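Local coordinates for protein acidocalcisomal pyrophosphatase (Trypanosoma brucei brucei, PDB 5C5V) that probably hydrolyses inorganic pyrophosphate to phosphate with the help of magnesium, and here holds the pyrophosphate analogue imidodiphosphate beside magnesium ions, at residues 271-274 and 275-279; 289-292 and 293-296. All coordinates share one frame; numbering follows the deposited sequence.

Contact 1: 271-274 and 275-279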
# COMPACT_ATOMS: atom_id res chain seq x y z
N PHE A 271 -6.78 0.48 5.87
CA PHE A 271 -6.40 -0.28 7.05
C PHE A 271 -6.57 0.48 8.35
O PHE A 271 -6.52 -0.11 9.44
CB PHE A 271 -4.95 -0.73 6.90
CG PHE A 271 -4.66 -1.34 5.57
CD1 PHE A 271 -5.09 -2.63 5.29
CD2 PHE A 271 -3.98 -0.64 4.61
CE1 PHE A 271 -4.84 -3.19 4.05
CE2 PHE A 271 -3.73 -1.20 3.37
CZ PHE A 271 -4.17 -2.47 3.09
N MET A 272 -6.76 1.79 8.25
CA MET A 272 -6.94 2.62 9.43
C MET A 272 -8.43 2.80 9.65
O MET A 272 -9.09 3.55 8.92
CB MET A 272 -6.22 3.95 9.25
CG MET A 272 -4.76 3.78 8.90
SD MET A 272 -3.78 3.78 10.40
CE MET A 272 -3.46 5.53 10.61
N LYS A 273 -8.97 2.10 10.64
CA LYS A 273 -10.42 2.08 10.79
C LYS A 273 -10.91 2.82 12.02
O LYS A 273 -12.05 3.24 12.06
CB LYS A 273 -10.93 0.64 10.80
CG LYS A 273 -10.55 -0.10 9.52
CD LYS A 273 -11.29 -1.41 9.40
CE LYS A 273 -11.06 -2.05 8.03
NZ LYS A 273 -11.93 -3.27 7.88
N ASP A 274 -10.04 3.00 13.01
CA ASP A 274 -10.38 3.81 14.17
C ASP A 274 -9.10 4.31 14.79
O ASP A 274 -8.03 3.99 14.30
CB ASP A 274 -11.21 3.01 15.18
CG ASP A 274 -12.15 3.90 16.01
OD1 ASP A 274 -11.81 5.09 16.22
OD2 ASP A 274 -13.21 3.42 16.45
N ILE A 275 -9.20 5.08 15.85
CA ILE A 275 -8.04 5.78 16.37
C ILE A 275 -6.96 4.78 16.85
O ILE A 275 -5.76 5.07 16.82
CB ILE A 275 -8.44 6.74 17.52
CG1 ILE A 275 -7.26 7.63 17.91
CG2 ILE A 275 -8.99 5.98 18.71
CD1 ILE A 275 -6.79 8.51 16.78
N HIS A 276 -7.41 3.59 17.24
CA HIS A 276 -6.52 2.57 17.77
C HIS A 276 -5.60 2.00 16.71
O HIS A 276 -4.55 1.46 17.03
CB HIS A 276 -7.34 1.45 18.41
CG HIS A 276 -8.41 1.96 19.34
ND1 HIS A 276 -8.13 2.38 20.63
CD2 HIS A 276 -9.74 2.11 19.17
CE1 HIS A 276 -9.26 2.77 21.21
NE2 HIS A 276 -10.25 2.62 20.34
N ASP A 277 -5.98 2.13 15.44
CA ASP A 277 -5.14 1.62 14.37
C ASP A 277 -3.94 2.50 14.11
O ASP A 277 -3.01 2.09 13.42
CB ASP A 277 -5.94 1.46 13.08
CG ASP A 277 -6.91 0.32 13.15
OD1 ASP A 277 -6.57 -0.67 13.83
OD2 ASP A 277 -8.00 0.41 12.54
N VAL A 278 -3.95 3.71 14.64
CA VAL A 278 -2.87 4.65 14.35
C VAL A 278 -1.57 4.23 15.05
O VAL A 278 -0.50 4.27 14.43
CB VAL A 278 -3.23 6.11 14.73
CG1 VAL A 278 -2.04 7.05 14.48
CG2 VAL A 278 -4.47 6.59 13.96
N PRO A 279 -1.64 3.86 16.34
CA PRO A 279 -0.43 3.35 16.99
C PRO A 279 0.06 2.04 16.36
O PRO A 279 1.25 1.80 16.32
CB PRO A 279 -0.87 3.12 18.44
CG PRO A 279 -1.99 4.08 18.64
CD PRO A 279 -2.73 4.08 17.31
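Between D274 and D277 the backbone makes a type I beta turn, closed by D277 N bonding D274 O at 3.0 Å, and with it the loop from 271 onward swings into the short helix 277-281. The turn brings the carboxylate of D277 back over the chain that leads into it. With CG beside its own backbone N (chi1 -72°), D277 reaches across the bend, and D277 OD2 takes the amide K273 N on its anti lone pair at 2.7 Å. The same oxygen also receives a weaker, longer bond from the amide of D274. Two consecutive N-H groups thus share one carboxylate oxygen, which ties the loop before the turn to the first residues of the helix and should favour the charged form of D277.

D274 accepts from the residue that follows it. Its CG lies opposite the backbone N (chi1 -152°), and D274 OD1 comes to 2.6 Å from I275 N, which meets it on the anti side and somewhat out of the carboxylate plane. OD1 has a second donor in the backbone N of K316, at the start of helix 316-336, while K316 NZ bonds K273 O.

On the buried side M272 folds its chain at chi2 and chi3 and meets V278 at nearly a right angle. I228 touches both of these side chains, and I275 and V278 rest on L286 of helix 285-295. The end of F271 leads away from the turn, its ring stacked on F271 of the second subunit. M272 SD passes 3.5 Å from the carbonyl oxygen D277 O, and the terminal methyl M272 CE ends 3.7 Å from V278 CG2.

Contact 2: 289-292 and 293-296. With 2PN (imidodiphosphoric acid), chain C.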
# COMPACT_ATOMS: atom_id res chain seq x y z
N ILE A 289 1.97 14.15 17.91
CA ILE A 289 0.92 15.16 17.70
C ILE A 289 0.52 15.81 19.02
O ILE A 289 0.52 17.04 19.13
CB ILE A 289 -0.33 14.54 17.03
CG1 ILE A 289 -0.03 14.21 15.57
CG2 ILE A 289 -1.50 15.51 17.08
CD1 ILE A 289 -1.14 13.45 14.88
N ARG A 290 0.22 14.99 20.03
CA ARG A 290 -0.17 15.51 21.34
C ARG A 290 0.93 16.39 21.92
O ARG A 290 0.66 17.48 22.44
CB ARG A 290 -0.50 14.37 22.31
CG ARG A 290 -0.86 14.83 23.74
CD ARG A 290 -1.45 13.67 24.57
NE ARG A 290 -0.70 12.46 24.26
CZ ARG A 290 -1.23 11.27 24.02
NH1 ARG A 290 -2.53 11.08 24.08
NH2 ARG A 290 -0.43 10.27 23.72
N GLU A 291 2.18 15.94 21.80
CA GLU A 291 3.31 16.66 22.37
C GLU A 291 3.60 17.97 21.64
O GLU A 291 3.84 19.00 22.27
CB GLU A 291 4.56 15.77 22.37
CG GLU A 291 5.82 16.48 22.87
CD GLU A 291 5.81 16.78 24.37
OE1 GLU A 291 4.89 16.33 25.10
OE2 GLU A 291 6.75 17.46 24.83
N TRP A 292 3.60 17.93 20.31
CA TRP A 292 3.79 19.13 19.52
C TRP A 292 2.75 20.22 19.91
O TRP A 292 3.10 21.37 20.17
CB TRP A 292 3.68 18.79 18.04
CG TRP A 292 4.27 19.83 17.14
CD1 TRP A 292 5.52 19.82 16.58
CD2 TRP A 292 3.64 21.04 16.70
NE1 TRP A 292 5.70 20.95 15.81
CE2 TRP A 292 4.56 21.71 15.87
CE3 TRP A 292 2.39 21.61 16.93
CZ2 TRP A 292 4.27 22.94 15.28
CZ3 TRP A 292 2.10 22.83 16.34
CH2 TRP A 292 3.04 23.48 15.52
N PHE A 293 1.48 19.84 20.00
CA PHE A 293 0.45 20.82 20.35
C PHE A 293 0.51 21.19 21.81
O PHE A 293 0.07 22.29 22.19
CB PHE A 293 -0.95 20.31 19.99
CG PHE A 293 -1.27 20.45 18.53
CD1 PHE A 293 -1.29 21.70 17.94
CD2 PHE A 293 -1.55 19.34 17.76
CE1 PHE A 293 -1.57 21.85 16.59
CE2 PHE A 293 -1.83 19.48 16.41
CZ PHE A 293 -1.84 20.74 15.83
N ARG A 294 1.07 20.31 22.64
CA ARG A 294 1.20 20.61 24.06
C ARG A 294 2.18 21.76 24.27
O ARG A 294 1.88 22.70 25.01
CB ARG A 294 1.68 19.39 24.85
CG ARG A 294 1.72 19.65 26.37
CD ARG A 294 2.27 18.47 27.18
NE ARG A 294 3.70 18.30 26.98
CZ ARG A 294 4.63 18.91 27.72
NH1 ARG A 294 4.27 19.72 28.72
NH2 ARG A 294 5.91 18.70 27.47
N VAL A 295 3.31 21.72 23.57
CA VAL A 295 4.42 22.61 23.90
C VAL A 295 4.72 23.73 22.90
O VAL A 295 5.52 24.61 23.20
CB VAL A 295 5.75 21.82 24.06
CG1 VAL A 295 5.58 20.67 25.03
CG2 VAL A 295 6.26 21.31 22.71
N TYR A 296 4.08 23.71 21.72
CA TYR A 296 4.59 24.55 20.62
C TYR A 296 4.57 26.05 20.89
O TYR A 296 5.39 26.77 20.34
CB TYR A 296 3.86 24.24 19.31
CG TYR A 296 2.43 24.76 19.15
CD1 TYR A 296 2.11 25.65 18.14
CD2 TYR A 296 1.40 24.30 19.97
CE1 TYR A 296 0.79 26.12 17.96
CE2 TYR A 296 0.08 24.77 19.81
CZ TYR A 296 -0.21 25.66 18.80
OH TYR A 296 -1.49 26.11 18.63
P1 2PN C . -3.36 28.46 16.88
O1 2PN C . -3.47 29.94 16.40
O2 2PN C . -4.12 28.33 18.23
O3 2PN C . -1.86 28.07 16.96
N1 2PN C . -4.03 27.49 15.74
P2 2PN C . -5.64 27.39 15.42
O4 2PN C . -6.23 28.82 15.13
O5 2PN C . -6.30 26.83 16.67
O6 2PN C . -5.86 26.52 14.27
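Y296, packed beside W292, gives its hydroxyl to the bound imidodiphosphate: Y296 OH to O3 of 2PN is 2.6 Å, with O3 near the plane of the phenol ring. Y198, R187 and K297 also bond this ligand, so Y296 is one of several groups holding it. W292 backs the phenol as part of an aromatic cluster at the C-terminal end of helix 285-295. Its CZ3 sits over one face of the tyrosine ring, 3.3 Å from Y296 CD1, but the two rings are slid so far apart that they barely overlap, their planes 22° from parallel. Y296 CG occupies the position between N and carbonyl carbon (chi1 74°), which brings the phenol alongside the indole. The backbone itself places Y296 CB over the six-membered ring of W292 in a CH-pi contact, 3.8 Å from its centroid. F293 completes the cluster with a T-shaped pair: the indole edge points into the face of F293, the planes at 82°.

E291 and R294, one helical turn apart, run side by side and make a two-pronged salt bridge. R294 NE reaches E291 OE1 at 3.0 Å, from above the carboxylate plane, while R294 NH2 meets E291 OE2 at the same 3.0 Å on its syn side. Both oxygens stay close to the guanidinium plane, so the side-on grip fixes its rotation. V295 N bonds E291 O, with a weak second bond to W292 O, which also takes a weak bond from Y296 N.

The inner face of the helix lies on the sheet, with F293 and Y296 against M249 of strand 238-251, I289 and F293 against V226 of strand 224-227, and R290 and R294 touching F307 of strand 306-307.

Overall arrangement
Contact 1 comes first along the chain and closes before contact 2 opens; both belong to the pyrophosphatase part of the chain. Their centres are about 20 Å apart and their nearest atoms about 6 Å, with no direct touch. The link runs through two successive helices: 275-279 leads into helix 277-281, whose side chains rest on L286 near the start of helix 285-295, and contact 2 occupies the far end of that second helix. Their surroundings differ. Residues 271-274 reach the second and third subunits through F271, away from the ligand and metal sites, whereas 293-296 puts Y296 in the ligand pocket, its side chain about 4 Å from a magnesium ion, and W292 of 289-292 packs on D193 of the fourth subunit.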